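Local coordinates for protein lipoxygenase (Cyanothece sp., PDB 5EK8) that probably adds molecular oxygen to polyunsaturated fatty acids at a non-heme iron centre, as a 9R-lipoxygenase, at residues A[138-143]-A[159-164]; A[59-64]-A[374-379]; A[69-74]-A[90-95]; A[76-81]-A[114-119]. All blocks are in the same frame, centred on the assembly; numbering follows the deposited sequence.

Contact 1: A[138-143]-A[159-164]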
loop_
_atom_site.group_PDB
_atom_site.type_symbol
_atom_site.label_atom_id
_atom_site.label_comp_id
_atom_site.label_asym_id
_atom_site.label_seq_id
_atom_site.Cartn_x
_atom_site.Cartn_y
_atom_site.Cartn_z
ATOM N N ILE A 138 -9.480 22.390 5.932
ATOM C CA ILE A 138 -8.803 23.486 5.246
ATOM C C ILE A 138 -7.572 22.991 4.490
ATOM O O ILE A 138 -6.575 22.583 5.090
ATOM C CB ILE A 138 -8.397 24.597 6.224
ATOM C CG1 ILE A 138 -9.649 25.294 6.757
ATOM C CG2 ILE A 138 -7.469 25.603 5.542
ATOM C CD1 ILE A 138 -9.361 26.392 7.750
ATOM N N ALA A 139 -7.657 23.029 3.163
ATOM C CA ALA A 139 -6.600 22.500 2.310
ATOM C C ALA A 139 -5.492 23.525 2.063
ATOM O O ALA A 139 -4.315 23.170 2.038
ATOM C CB ALA A 139 -7.180 22.021 0.993
ATOM N N TYR A 140 -5.857 24.792 1.892
ATOM C CA TYR A 140 -4.829 25.811 1.656
ATOM C C TYR A 140 -5.335 27.214 1.972
ATOM O O TYR A 140 -6.536 27.454 1.993
ATOM C CB TYR A 140 -4.340 25.744 0.203
ATOM C CG TYR A 140 -3.016 26.438 -0.059
ATOM C CD1 TYR A 140 -1.827 25.937 0.464
ATOM C CD2 TYR A 140 -2.950 27.579 -0.855
ATOM C CE1 TYR A 140 -0.611 26.563 0.213
ATOM C CE2 TYR A 140 -1.742 28.209 -1.112
ATOM C CZ TYR A 140 -0.578 27.699 -0.575
ATOM O OH TYR A 140 0.616 28.333 -0.832
ATOM N N ILE A 141 -4.420 28.144 2.228
ATOM C CA ILE A 141 -4.817 29.531 2.464
ATOM C C ILE A 141 -3.982 30.518 1.649
ATOM O O ILE A 141 -2.753 30.496 1.690
ATOM C CB ILE A 141 -4.717 29.915 3.956
ATOM C CG1 ILE A 141 -5.566 28.984 4.821
ATOM C CG2 ILE A 141 -5.171 31.346 4.166
ATOM C CD1 ILE A 141 -5.421 29.244 6.302
ATOM N N ILE A 142 -4.667 31.381 0.907
ATOM C CA ILE A 142 -4.019 32.421 0.127
ATOM C C ILE A 142 -4.370 33.797 0.673
ATOM O O ILE A 142 -5.538 34.088 0.921
ATOM C CB ILE A 142 -4.433 32.351 -1.344
ATOM C CG1 ILE A 142 -4.173 30.949 -1.898
ATOM C CG2 ILE A 142 -3.701 33.409 -2.139
ATOM C CD1 ILE A 142 -4.747 30.718 -3.275
ATOM N N LYS A 143 -3.366 34.645 0.862
ATOM C CA LYS A 143 -3.617 35.990 1.366
ATOM C C LYS A 143 -3.977 36.939 0.227
ATOM O O LYS A 143 -3.281 37.000 -0.788
ATOM C CB LYS A 143 -2.407 36.510 2.144
ATOM C CG LYS A 143 -2.196 35.787 3.465
ATOM C CD LYS A 143 -0.798 35.989 4.021
ATOM C CE LYS A 143 -0.595 35.153 5.276
ATOM N NZ LYS A 143 0.826 35.136 5.708
ATOM N N THR A 159 -1.421 29.442 -8.055
ATOM C CA THR A 159 -1.156 28.011 -7.983
ATOM C C THR A 159 -1.371 27.498 -6.566
ATOM O O THR A 159 -1.141 28.215 -5.592
ATOM C CB THR A 159 0.277 27.662 -8.441
ATOM O OG1 THR A 159 1.227 28.410 -7.673
ATOM C CG2 THR A 159 0.462 27.978 -9.921
ATOM N N VAL A 160 -1.823 26.252 -6.462
ATOM C CA VAL A 160 -2.061 25.623 -5.170
ATOM C C VAL A 160 -1.359 24.272 -5.102
ATOM O O VAL A 160 -1.548 23.431 -5.976
ATOM C CB VAL A 160 -3.572 25.427 -4.899
ATOM C CG1 VAL A 160 -3.794 24.765 -3.537
ATOM C CG2 VAL A 160 -4.315 26.762 -4.988
ATOM N N PRO A 161 -0.539 24.062 -4.062
ATOM C CA PRO A 161 0.123 22.769 -3.874
ATOM C C PRO A 161 -0.824 21.719 -3.298
ATOM O O PRO A 161 -0.632 21.265 -2.170
ATOM C CB PRO A 161 1.248 23.096 -2.891
ATOM C CG PRO A 161 0.708 24.224 -2.091
ATOM C CD PRO A 161 -0.145 25.038 -3.031
ATOM N N TYR A 162 -1.835 21.341 -4.075
ATOM C CA TYR A 162 -2.806 20.353 -3.628
ATOM C C TYR A 162 -2.406 18.947 -4.064
ATOM O O TYR A 162 -2.422 18.628 -5.255
ATOM C CB TYR A 162 -4.198 20.694 -4.158
ATOM C CG TYR A 162 -5.297 19.842 -3.566
ATOM C CD1 TYR A 162 -5.920 18.853 -4.322
ATOM C CD2 TYR A 162 -5.707 20.020 -2.242
ATOM C CE1 TYR A 162 -6.925 18.071 -3.784
ATOM C CE2 TYR A 162 -6.718 19.241 -1.692
ATOM C CZ TYR A 162 -7.321 18.267 -2.469
ATOM O OH TYR A 162 -8.324 17.484 -1.947
ATOM N N TRP A 163 -2.068 18.114 -3.080
ATOM C CA TRP A 163 -1.580 16.754 -3.311
ATOM C C TRP A 163 -0.480 16.711 -4.361
ATOM O O TRP A 163 -0.615 16.028 -5.376
ATOM C CB TRP A 163 -2.731 15.834 -3.725
ATOM C CG TRP A 163 -3.579 15.382 -2.577
ATOM C CD1 TRP A 163 -4.455 16.140 -1.855
ATOM C CD2 TRP A 163 -3.632 14.065 -2.018
ATOM N NE1 TRP A 163 -5.052 15.375 -0.880
ATOM C CE2 TRP A 163 -4.564 14.098 -0.960
ATOM C CE3 TRP A 163 -2.984 12.860 -2.309
ATOM C CZ2 TRP A 163 -4.861 12.973 -0.194
ATOM C CZ3 TRP A 163 -3.284 11.742 -1.544
ATOM C CH2 TRP A 163 -4.214 11.808 -0.501
ATOM N N PRO A 164 0.619 17.439 -4.120
ATOM C CA PRO A 164 1.662 17.524 -5.145
ATOM C C PRO A 164 2.384 16.199 -5.330
ATOM O O PRO A 164 2.476 15.418 -4.382
ATOM C CB PRO A 164 2.609 18.590 -4.590
ATOM C CG PRO A 164 2.446 18.491 -3.116
ATOM C CD PRO A 164 1.001 18.149 -2.883
#

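Contact 2: A[59-64]-A[374-379]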
loop_
_atom_site.group_PDB
_atom_site.type_symbol
_atom_site.label_atom_id
_atom_site.label_comp_id
_atom_site.label_asym_id
_atom_site.label_seq_id
_atom_site.Cartn_x
_atom_site.Cartn_y
_atom_site.Cartn_z
ATOM N N LEU A 59 -7.678 29.035 -10.014
ATOM C CA LEU A 59 -6.729 28.226 -9.260
ATOM C C LEU A 59 -6.156 27.090 -10.098
ATOM O O LEU A 59 -6.887 26.393 -10.799
ATOM C CB LEU A 59 -7.392 27.656 -8.008
ATOM C CG LEU A 59 -7.944 28.678 -7.014
ATOM C CD1 LEU A 59 -8.367 27.986 -5.723
ATOM C CD2 LEU A 59 -6.922 29.777 -6.741
ATOM N N LEU A 60 -4.844 26.910 -10.011
ATOM C CA LEU A 60 -4.159 25.839 -10.727
ATOM C C LEU A 60 -3.337 24.978 -9.767
ATOM O O LEU A 60 -2.888 25.462 -8.729
ATOM C CB LEU A 60 -3.252 26.421 -11.814
ATOM C CG LEU A 60 -3.866 27.418 -12.800
ATOM C CD1 LEU A 60 -2.800 27.973 -13.721
ATOM C CD2 LEU A 60 -4.978 26.779 -13.611
ATOM N N PHE A 61 -3.151 23.703 -10.104
ATOM C CA PHE A 61 -2.190 22.867 -9.388
ATOM C C PHE A 61 -0.809 23.501 -9.496
ATOM O O PHE A 61 -0.447 24.027 -10.551
ATOM C CB PHE A 61 -2.142 21.448 -9.958
ATOM C CG PHE A 61 -3.349 20.615 -9.648
ATOM C CD1 PHE A 61 -3.354 19.764 -8.558
ATOM C CD2 PHE A 61 -4.468 20.659 -10.463
ATOM C CE1 PHE A 61 -4.455 18.986 -8.276
ATOM C CE2 PHE A 61 -5.573 19.879 -10.186
ATOM C CZ PHE A 61 -5.565 19.039 -9.092
ATOM N N SER A 62 -0.032 23.446 -8.420
ATOM C CA SER A 62 1.306 24.029 -8.437
ATOM C C SER A 62 2.285 23.239 -9.317
ATOM O O SER A 62 3.230 23.813 -9.858
ATOM C CB SER A 62 1.861 24.137 -7.015
ATOM O OG SER A 62 1.987 22.856 -6.427
ATOM N N ASP A 63 2.056 21.934 -9.467
ATOM C CA ASP A 63 3.022 21.073 -10.154
ATOM C C ASP A 63 2.704 20.797 -11.627
ATOM O O ASP A 63 3.622 20.673 -12.437
ATOM C CB ASP A 63 3.184 19.737 -9.406
ATOM C CG ASP A 63 1.864 19.003 -9.181
ATOM O OD1 ASP A 63 1.902 17.924 -8.547
ATOM O OD2 ASP A 63 0.801 19.490 -9.621
ATOM N N THR A 64 1.425 20.700 -11.978
ATOM C CA THR A 64 1.044 20.450 -13.369
ATOM C C THR A 64 0.486 21.702 -14.039
ATOM O O THR A 64 0.333 21.746 -15.260
ATOM C CB THR A 64 -0.004 19.322 -13.488
ATOM O OG1 THR A 64 -1.222 19.719 -12.843
ATOM C CG2 THR A 64 0.514 18.033 -12.857
ATOM N N CYS A 374 -6.480 10.062 -7.531
ATOM C CA CYS A 374 -7.862 10.052 -7.070
ATOM C C CYS A 374 -8.200 11.289 -6.260
ATOM O O CYS A 374 -9.120 12.033 -6.602
ATOM C CB CYS A 374 -8.134 8.802 -6.233
ATOM S SG CYS A 374 -9.692 8.837 -5.323
ATOM N N PHE A 375 -7.456 11.505 -5.182
ATOM C CA PHE A 375 -7.718 12.643 -4.312
ATOM C C PHE A 375 -7.419 13.957 -5.018
ATOM O O PHE A 375 -7.924 15.009 -4.629
ATOM C CB PHE A 375 -6.907 12.533 -3.018
ATOM C CG PHE A 375 -7.490 11.566 -2.026
ATOM C CD1 PHE A 375 -8.514 11.959 -1.179
ATOM C CD2 PHE A 375 -7.028 10.263 -1.948
ATOM C CE1 PHE A 375 -9.056 11.076 -0.270
ATOM C CE2 PHE A 375 -7.568 9.376 -1.041
ATOM C CZ PHE A 375 -8.583 9.784 -0.203
ATOM N N ARG A 376 -6.601 13.894 -6.064
ATOM C CA ARG A 376 -6.304 15.084 -6.843
ATOM C C ARG A 376 -7.490 15.517 -7.690
ATOM O O ARG A 376 -7.747 16.710 -7.822
ATOM C CB ARG A 376 -5.092 14.857 -7.743
ATOM C CG ARG A 376 -3.759 15.145 -7.090
ATOM C CD ARG A 376 -2.611 14.828 -8.046
ATOM N NE ARG A 376 -2.496 15.817 -9.110
ATOM C CZ ARG A 376 -1.624 16.818 -9.098
ATOM N NH1 ARG A 376 -0.785 16.957 -8.082
ATOM N NH2 ARG A 376 -1.583 17.679 -10.104
ATOM N N ASN A 377 -8.215 14.557 -8.262
ATOM C CA ASN A 377 -9.170 14.909 -9.316
ATOM C C ASN A 377 -10.630 14.481 -9.121
ATOM O O ASN A 377 -11.494 14.869 -9.908
ATOM C CB ASN A 377 -8.671 14.343 -10.649
ATOM C CG ASN A 377 -7.280 14.838 -11.007
ATOM O OD1 ASN A 377 -7.114 15.960 -11.483
ATOM N ND2 ASN A 377 -6.275 13.998 -10.785
ATOM N N LEU A 378 -10.915 13.695 -8.088
ATOM C CA LEU A 378 -12.272 13.181 -7.902
ATOM C C LEU A 378 -13.010 13.876 -6.760
ATOM O O LEU A 378 -12.744 13.607 -5.588
ATOM C CB LEU A 378 -12.238 11.670 -7.661
ATOM C CG LEU A 378 -11.694 10.849 -8.830
ATOM C CD1 LEU A 378 -11.783 9.356 -8.540
ATOM C CD2 LEU A 378 -12.431 11.202 -10.119
ATOM N N ARG A 379 -13.943 14.758 -7.111
ATOM C CA ARG A 379 -14.729 15.499 -6.121
ATOM C C ARG A 379 -16.237 15.377 -6.349
ATOM O O ARG A 379 -16.935 14.712 -5.583
ATOM C CB ARG A 379 -14.324 16.973 -6.122
ATOM C CG ARG A 379 -13.218 17.290 -5.142
ATOM C CD ARG A 379 -12.503 18.577 -5.488
ATOM N NE ARG A 379 -11.063 18.365 -5.454
ATOM C CZ ARG A 379 -10.274 18.425 -6.520
ATOM N NH1 ARG A 379 -8.975 18.206 -6.390
ATOM N NH2 ARG A 379 -10.781 18.717 -7.709
#

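Contact 3: A[69-74]-A[90-95]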
loop_
_atom_site.group_PDB
_atom_site.type_symbol
_atom_site.label_atom_id
_atom_site.label_comp_id
_atom_site.label_asym_id
_atom_site.label_seq_id
_atom_site.Cartn_x
_atom_site.Cartn_y
_atom_site.Cartn_z
ATOM N N HIS A 69 -10.003 21.886 -10.238
ATOM C CA HIS A 69 -11.408 21.902 -10.620
ATOM C C HIS A 69 -12.372 21.486 -9.516
ATOM O O HIS A 69 -12.076 20.593 -8.721
ATOM C CB HIS A 69 -11.608 20.986 -11.820
ATOM C CG HIS A 69 -11.133 19.588 -11.583
ATOM N ND1 HIS A 69 -9.823 19.203 -11.786
ATOM C CD2 HIS A 69 -11.784 18.486 -11.149
ATOM C CE1 HIS A 69 -9.694 17.923 -11.494
ATOM N NE2 HIS A 69 -10.870 17.463 -11.101
ATOM N N ASN A 70 -13.532 22.141 -9.493
ATOM C CA ASN A 70 -14.654 21.755 -8.640
ATOM C C ASN A 70 -14.278 21.619 -7.171
ATOM O O ASN A 70 -14.746 20.712 -6.482
ATOM C CB ASN A 70 -15.268 20.438 -9.133
ATOM C CG ASN A 70 -15.558 20.445 -10.625
ATOM O OD1 ASN A 70 -15.587 21.498 -11.264
ATOM N ND2 ASN A 70 -15.777 19.263 -11.187
ATOM N N ILE A 71 -13.422 22.514 -6.692
ATOM C CA ILE A 71 -13.013 22.479 -5.299
ATOM C C ILE A 71 -13.625 23.668 -4.568
ATOM O O ILE A 71 -13.781 24.751 -5.141
ATOM C CB ILE A 71 -11.473 22.471 -5.161
ATOM C CG1 ILE A 71 -11.062 21.911 -3.798
ATOM C CG2 ILE A 71 -10.879 23.856 -5.416
ATOM C CD1 ILE A 71 -9.656 21.373 -3.777
ATOM N N GLU A 72 -14.008 23.452 -3.315
ATOM C CA GLU A 72 -14.730 24.473 -2.568
ATOM C C GLU A 72 -13.795 25.570 -2.087
ATOM O O GLU A 72 -12.673 25.309 -1.651
ATOM C CB GLU A 72 -15.482 23.854 -1.385
ATOM C CG GLU A 72 -16.741 23.101 -1.791
ATOM C CD GLU A 72 -17.416 22.392 -0.629
ATOM O OE1 GLU A 72 -17.412 22.937 0.497
ATOM O OE2 GLU A 72 -17.951 21.282 -0.843
ATOM N N LEU A 73 -14.277 26.802 -2.185
ATOM C CA LEU A 73 -13.525 27.969 -1.758
ATOM C C LEU A 73 -14.341 28.783 -0.770
ATOM O O LEU A 73 -15.546 28.972 -0.951
ATOM C CB LEU A 73 -13.145 28.832 -2.962
ATOM C CG LEU A 73 -11.718 28.774 -3.506
ATOM C CD1 LEU A 73 -11.158 27.365 -3.472
ATOM C CD2 LEU A 73 -11.718 29.312 -4.928
ATOM N N GLU A 74 -13.683 29.265 0.277
ATOM C CA GLU A 74 -14.347 30.124 1.247
ATOM C C GLU A 74 -13.636 31.472 1.349
ATOM O O GLU A 74 -12.412 31.538 1.474
ATOM C CB GLU A 74 -14.412 29.444 2.617
ATOM C CG GLU A 74 -15.253 28.165 2.645
ATOM C CD GLU A 74 -15.300 27.499 4.020
ATOM O OE1 GLU A 74 -14.504 27.881 4.906
ATOM O OE2 GLU A 74 -16.136 26.588 4.215
ATOM N N GLY A 90 -18.338 29.116 -2.104
ATOM C CA GLY A 90 -18.376 28.898 -3.539
ATOM C C GLY A 90 -17.382 27.856 -4.021
ATOM O O GLY A 90 -16.573 27.345 -3.243
ATOM N N VAL A 91 -17.451 27.532 -5.309
ATOM C CA VAL A 91 -16.591 26.507 -5.896
ATOM C C VAL A 91 -15.877 27.000 -7.153
ATOM O O VAL A 91 -16.234 28.024 -7.735
ATOM C CB VAL A 91 -17.387 25.233 -6.267
ATOM C CG1 VAL A 91 -18.255 24.792 -5.114
ATOM C CG2 VAL A 91 -18.243 25.474 -7.507
ATOM N N THR A 92 -14.859 26.256 -7.565
ATOM C CA THR A 92 -14.202 26.495 -8.841
ATOM C C THR A 92 -14.934 25.728 -9.938
ATOM O O THR A 92 -15.503 24.668 -9.676
ATOM C CB THR A 92 -12.731 26.053 -8.806
ATOM O OG1 THR A 92 -12.664 24.668 -8.439
ATOM C CG2 THR A 92 -11.950 26.880 -7.797
ATOM N N ASP A 93 -14.928 26.250 -11.163
ATOM C CA ASP A 93 -15.461 25.478 -12.282
ATOM C C ASP A 93 -14.388 24.515 -12.769
ATOM O O ASP A 93 -13.340 24.370 -12.136
ATOM C CB ASP A 93 -15.964 26.380 -13.427
ATOM C CG ASP A 93 -14.895 27.326 -13.974
ATOM O OD1 ASP A 93 -15.275 28.414 -14.463
ATOM O OD2 ASP A 93 -13.692 26.995 -13.938
ATOM N N GLN A 94 -14.648 23.865 -13.899
ATOM C CA GLN A 94 -13.734 22.852 -14.418
ATOM C C GLN A 94 -12.418 23.470 -14.885
ATOM O O GLN A 94 -11.411 22.773 -15.019
ATOM C CB GLN A 94 -14.398 22.071 -15.549
ATOM C CG GLN A 94 -15.626 21.301 -15.103
ATOM C CD GLN A 94 -16.316 20.572 -16.246
ATOM O OE1 GLN A 94 -16.282 21.020 -17.395
ATOM N NE2 GLN A 94 -16.945 19.439 -15.933
ATOM N N ASN A 95 -12.426 24.781 -15.110
ATOM C CA ASN A 95 -11.212 25.499 -15.471
ATOM C C ASN A 95 -10.550 26.149 -14.262
ATOM O O ASN A 95 -9.642 26.966 -14.410
ATOM C CB ASN A 95 -11.508 26.566 -16.523
ATOM C CG ASN A 95 -12.213 26.003 -17.745
ATOM O OD1 ASN A 95 -13.114 26.635 -18.297
ATOM N ND2 ASN A 95 -11.812 24.806 -18.166
#

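Contact 4: A[76-81]-A[114-119]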
loop_
_atom_site.group_PDB
_atom_site.type_symbol
_atom_site.label_atom_id
_atom_site.label_comp_id
_atom_site.label_asym_id
_atom_site.label_seq_id
_atom_site.Cartn_x
_atom_site.Cartn_y
_atom_site.Cartn_z
ATOM N N TRP A 76 -12.806 34.595 3.514
ATOM C CA TRP A 76 -12.735 34.981 4.914
ATOM C C TRP A 76 -12.043 36.322 5.072
ATOM O O TRP A 76 -11.219 36.705 4.249
ATOM C CB TRP A 76 -11.978 33.927 5.726
ATOM C CG TRP A 76 -12.712 32.639 5.915
ATOM C CD1 TRP A 76 -12.929 31.683 4.974
ATOM C CD2 TRP A 76 -13.309 32.155 7.127
ATOM N NE1 TRP A 76 -13.631 30.631 5.518
ATOM C CE2 TRP A 76 -13.878 30.899 6.838
ATOM C CE3 TRP A 76 -13.421 32.666 8.425
ATOM C CZ2 TRP A 76 -14.551 30.142 7.800
ATOM C CZ3 TRP A 76 -14.085 31.911 9.381
ATOM C CH2 TRP A 76 -14.650 30.668 9.060
ATOM N N ASP A 77 -12.373 37.031 6.139
ATOM C CA ASP A 77 -11.577 38.167 6.546
ATOM C C ASP A 77 -10.543 37.717 7.560
ATOM O O ASP A 77 -10.893 37.213 8.639
ATOM C CB ASP A 77 -12.439 39.269 7.146
ATOM C CG ASP A 77 -11.615 40.436 7.628
ATOM O OD1 ASP A 77 -11.126 40.399 8.777
ATOM O OD2 ASP A 77 -11.439 41.393 6.851
ATOM N N ARG A 78 -9.275 37.894 7.202
ATOM C CA ARG A 78 -8.171 37.672 8.118
ATOM C C ARG A 78 -7.857 38.976 8.835
ATOM O O ARG A 78 -7.593 40.001 8.202
ATOM C CB ARG A 78 -6.935 37.161 7.372
ATOM C CG ARG A 78 -6.527 38.047 6.208
ATOM C CD ARG A 78 -5.078 37.876 5.827
ATOM N NE ARG A 78 -4.631 38.953 4.947
ATOM C CZ ARG A 78 -4.013 40.052 5.370
ATOM N NH1 ARG A 78 -3.761 40.217 6.661
ATOM N NH2 ARG A 78 -3.642 40.983 4.502
ATOM N N ASP A 79 -7.911 38.947 10.160
ATOM C CA ASP A 79 -7.556 40.116 10.948
ATOM C C ASP A 79 -6.449 39.742 11.924
ATOM O O ASP A 79 -6.435 38.637 12.473
ATOM C CB ASP A 79 -8.781 40.682 11.681
ATOM C CG ASP A 79 -9.780 39.606 12.068
ATOM O OD1 ASP A 79 -9.367 38.433 12.180
ATOM O OD2 ASP A 79 -10.972 39.933 12.263
ATOM N N VAL A 80 -5.506 40.659 12.111
ATOM C CA VAL A 80 -4.377 40.422 12.997
ATOM C C VAL A 80 -4.827 40.446 14.458
ATOM O O VAL A 80 -5.552 41.346 14.888
ATOM C CB VAL A 80 -3.253 41.458 12.773
ATOM C CG1 VAL A 80 -2.696 41.334 11.365
ATOM C CG2 VAL A 80 -3.762 42.869 13.011
ATOM N N GLY A 81 -4.404 39.432 15.207
ATOM C CA GLY A 81 -4.756 39.303 16.609
ATOM C C GLY A 81 -6.254 39.310 16.862
ATOM O O GLY A 81 -6.723 39.846 17.870
ATOM N N ASP A 114 -10.204 42.583 4.923
ATOM C CA ASP A 114 -8.870 42.234 4.447
ATOM C C ASP A 114 -8.896 40.769 4.038
ATOM O O ASP A 114 -8.845 39.876 4.884
ATOM C CB ASP A 114 -7.811 42.487 5.524
ATOM C CG ASP A 114 -7.795 43.930 5.999
ATOM O OD1 ASP A 114 -8.150 44.821 5.197
ATOM O OD2 ASP A 114 -7.431 44.173 7.172
ATOM N N LEU A 115 -8.972 40.528 2.733
ATOM C CA LEU A 115 -9.382 39.225 2.214
ATOM C C LEU A 115 -8.384 38.089 2.408
ATOM O O LEU A 115 -7.172 38.292 2.478
ATOM C CB LEU A 115 -9.722 39.349 0.729
ATOM C CG LEU A 115 -11.019 40.114 0.462
ATOM C CD1 LEU A 115 -11.340 40.143 -1.020
ATOM C CD2 LEU A 115 -12.171 39.505 1.253
ATOM N N GLU A 116 -8.944 36.887 2.501
ATOM C CA GLU A 116 -8.210 35.644 2.668
ATOM C C GLU A 116 -9.020 34.530 2.023
ATOM O O GLU A 116 -10.191 34.340 2.343
ATOM C CB GLU A 116 -7.962 35.343 4.148
ATOM C CG GLU A 116 -7.717 33.871 4.451
ATOM C CD GLU A 116 -7.479 33.603 5.934
ATOM O OE1 GLU A 116 -8.293 32.883 6.554
ATOM O OE2 GLU A 116 -6.473 34.109 6.480
ATOM N N LEU A 117 -8.405 33.806 1.099
ATOM C CA LEU A 117 -9.102 32.755 0.373
ATOM C C LEU A 117 -8.714 31.374 0.883
ATOM O O LEU A 117 -7.534 31.038 0.948
ATOM C CB LEU A 117 -8.808 32.862 -1.121
ATOM C CG LEU A 117 -9.758 32.106 -2.045
ATOM C CD1 LEU A 117 -11.151 32.721 -1.990
ATOM C CD2 LEU A 117 -9.209 32.098 -3.468
ATOM N N ARG A 118 -9.705 30.571 1.247
ATOM C CA ARG A 118 -9.436 29.231 1.744
ATOM C C ARG A 118 -9.856 28.157 0.750
ATOM O O ARG A 118 -10.995 28.134 0.280
ATOM C CB ARG A 118 -10.141 28.998 3.081
ATOM C CG ARG A 118 -9.733 29.968 4.170
ATOM C CD ARG A 118 -10.171 29.482 5.539
ATOM N NE ARG A 118 -9.993 30.510 6.559
ATOM C CZ ARG A 118 -10.379 30.382 7.824
ATOM N NH1 ARG A 118 -10.963 29.262 8.233
ATOM N NH2 ARG A 118 -10.180 31.374 8.681
ATOM N N VAL A 119 -8.914 27.277 0.431
ATOM C CA VAL A 119 -9.194 26.081 -0.339
ATOM C C VAL A 119 -9.610 24.995 0.639
ATOM O O VAL A 119 -8.861 24.664 1.574
ATOM C CB VAL A 119 -7.973 25.616 -1.168
ATOM C CG1 VAL A 119 -8.353 24.440 -2.056
ATOM C CG2 VAL A 119 -7.422 26.767 -2.012
#

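Contact 1: A[138-143]-A[159-164]
The Y140 ring carries the P161 ring over one face. P161 CD lies 3.8 Å from the centroid of the Y140 ring, 19° off the ring normal. This is a CH-pi contact, shifted from the ring centre toward the rim. P161 CG adds to it at 3.5 Å from Y140 CE1. The two side chains cross at about a right angle. V160 CG1 meets the same tyrosine obliquely and also touches Y140 CB at 3.9 Å. Y140 has its CG anti to the backbone N (chi1 -162°), which swings the ring out beside V160 and P161.

The second flat group is Y162. A139 CB sits at its edge, near the ring plane, 3.9 Å from Y162 CE2. One face of the Y162 ring is covered by W163 CD1 of its own segment. The Y162 hydroxyl reaches D121 through a weak hydrogen bond. At the other end of the contact I142 CD1 lies 4.3 Å from V160 CG2.

The contacts between these two segments are apolar. Two irregularities of the backbone lie in the contact. A139 and Y140 both pair with V119, a classic beta bulge in strand 132-143. P161 is the centre of an inverse gamma turn just after strand 152-160. The contact joins edge strands of two different sheets, as in the beta-sandwich of a PLAT-type domain.

Contact 2: A[59-64]-A[374-379]
The NH2 end of the R376 guanidinium lies over one face of the F61 ring, with the two planes 20° apart. R376 NH2 makes the closest approach, 3.1 Å from F61 CD1. The bend of the R376 chain at chi3 (73°) turns its end toward D63. There it meets the carboxylate end-on, with one nitrogen to each oxygen. R376 NH1 donates to D63 OD1 at 2.9 Å, though this oxygen stands out of the guanidinium plane. D63 OD2 lies in that plane and takes a straighter bond from R376 NH2 at 3.0 Å. T64 OG1 lies at the guanidinium edge. The F61 ring edge points at the backbone of the helix, with F61 CZ 3.4 Å from R376 O in the ring plane.

R376 NE has a second salt bridge, to D491, which also accepts from N377 ND2. R376 NH1 also bonds W163 O. The cation sits between two acids, D63 and D491, which would offset its charge and limit its movement. The contact ties the end of strand 53-61 to the end of helix 337-377, with D491 contributed by helix 482-495.

Contact 3: A[69-74]-A[90-95]
T92 fits its side chain against the backbone of H69, N70 and I71. T92 CB lies 4.0 Å from I71 O. From there the two branches part. OG1 sits between the backbone N and the carbonyl carbon (chi1 57°), turned to the facing segment 69-74. T92 OG1 accepts a nearly straight bond from I71 N at 2.9 Å, with an angle of 170°. The same hydroxyl is bonded to L68 O, so it links to two backbone groups, I71 N and L68 O. T92 CG2 ends against L73 CD2, 3.8 Å away, where the two side chains cross at about a right angle.

The T92 backbone is held too: T92 N donates to I71 O at 3.1 Å. Two residues on, L73 N donates to G90 O at 2.6 Å. Between them E72 and V91 form a non-hydrogen-bonded antiparallel pair, and E72 CG touches V91 CG1 at 4.0 Å. N70 N makes only weak bonds to T92 O and D93 O.

The contact lies at the open end of the hairpin of strands 72-79 and 82-91, and takes in the chain just outside both strands. L73 rests on F98 and I100 of strand 97-102 in the other sheet. H69 NE2 bonds N377 O at the end of helix 337-377, and N70 ND2 bonds E484 of helix 482-495.

Contact 4: A[76-81]-A[114-119]
D114 opens the contact against D77 and R78. D114 N donates to D77 OD2 at 2.6 Å, and D114 O accepts from R78 N at 3.1 Å. D77 OD2 also has K110 as a salt-bridge partner. L115 O lies 3.6 Å from R78 NE, while the R78 tip bonds D146. E116 forms a hydrogen-bonded antiparallel pair with W76, where strands 72-79 and 115-126 are neighbours in the four-stranded sheet. The bond from W76 N to E116 O is 2.9 Å long and close to straight; the return bond is weak. E116 OE2 approaches R78 CB. R118 lays its guanidinium flat on the W76 indole, with planes 4° apart and centres 3.6 Å apart. The cation-pi contact is over the five-membered ring, and R118 CD adds a CH-pi contact. R118 NE and NH2 both grip E116 OE1 side-on, at 2.9 Å for R118 NE.

This in-plane grip would limit the rotation of the group and leaves one face to the indole. The carboxylate would also offset the positive charge stacked on W76.

All four contacts lie on the same side of the chain's centre and away from the iron and sodium sites. Contacts 3 and 4 share strand 72-79. Contacts 1, 3 and 4 all reach the four-stranded antiparallel sheet. Contacts 1 and 2 meet in the three-stranded sheet, where strands 152-160 and 53-61 are neighbours. Centres of contacts 1 and 2 are about 10 Å apart; those of 2 and 4 about 23 Å. Along the chain contacts 3 and 4 interlock, contact 1 follows, and contact 2 encloses the rest. Contacts 1, 3 and 4 lie within the beta-sandwich, consistent with a PLAT domain, while contact 2 joins it to helix 337-377.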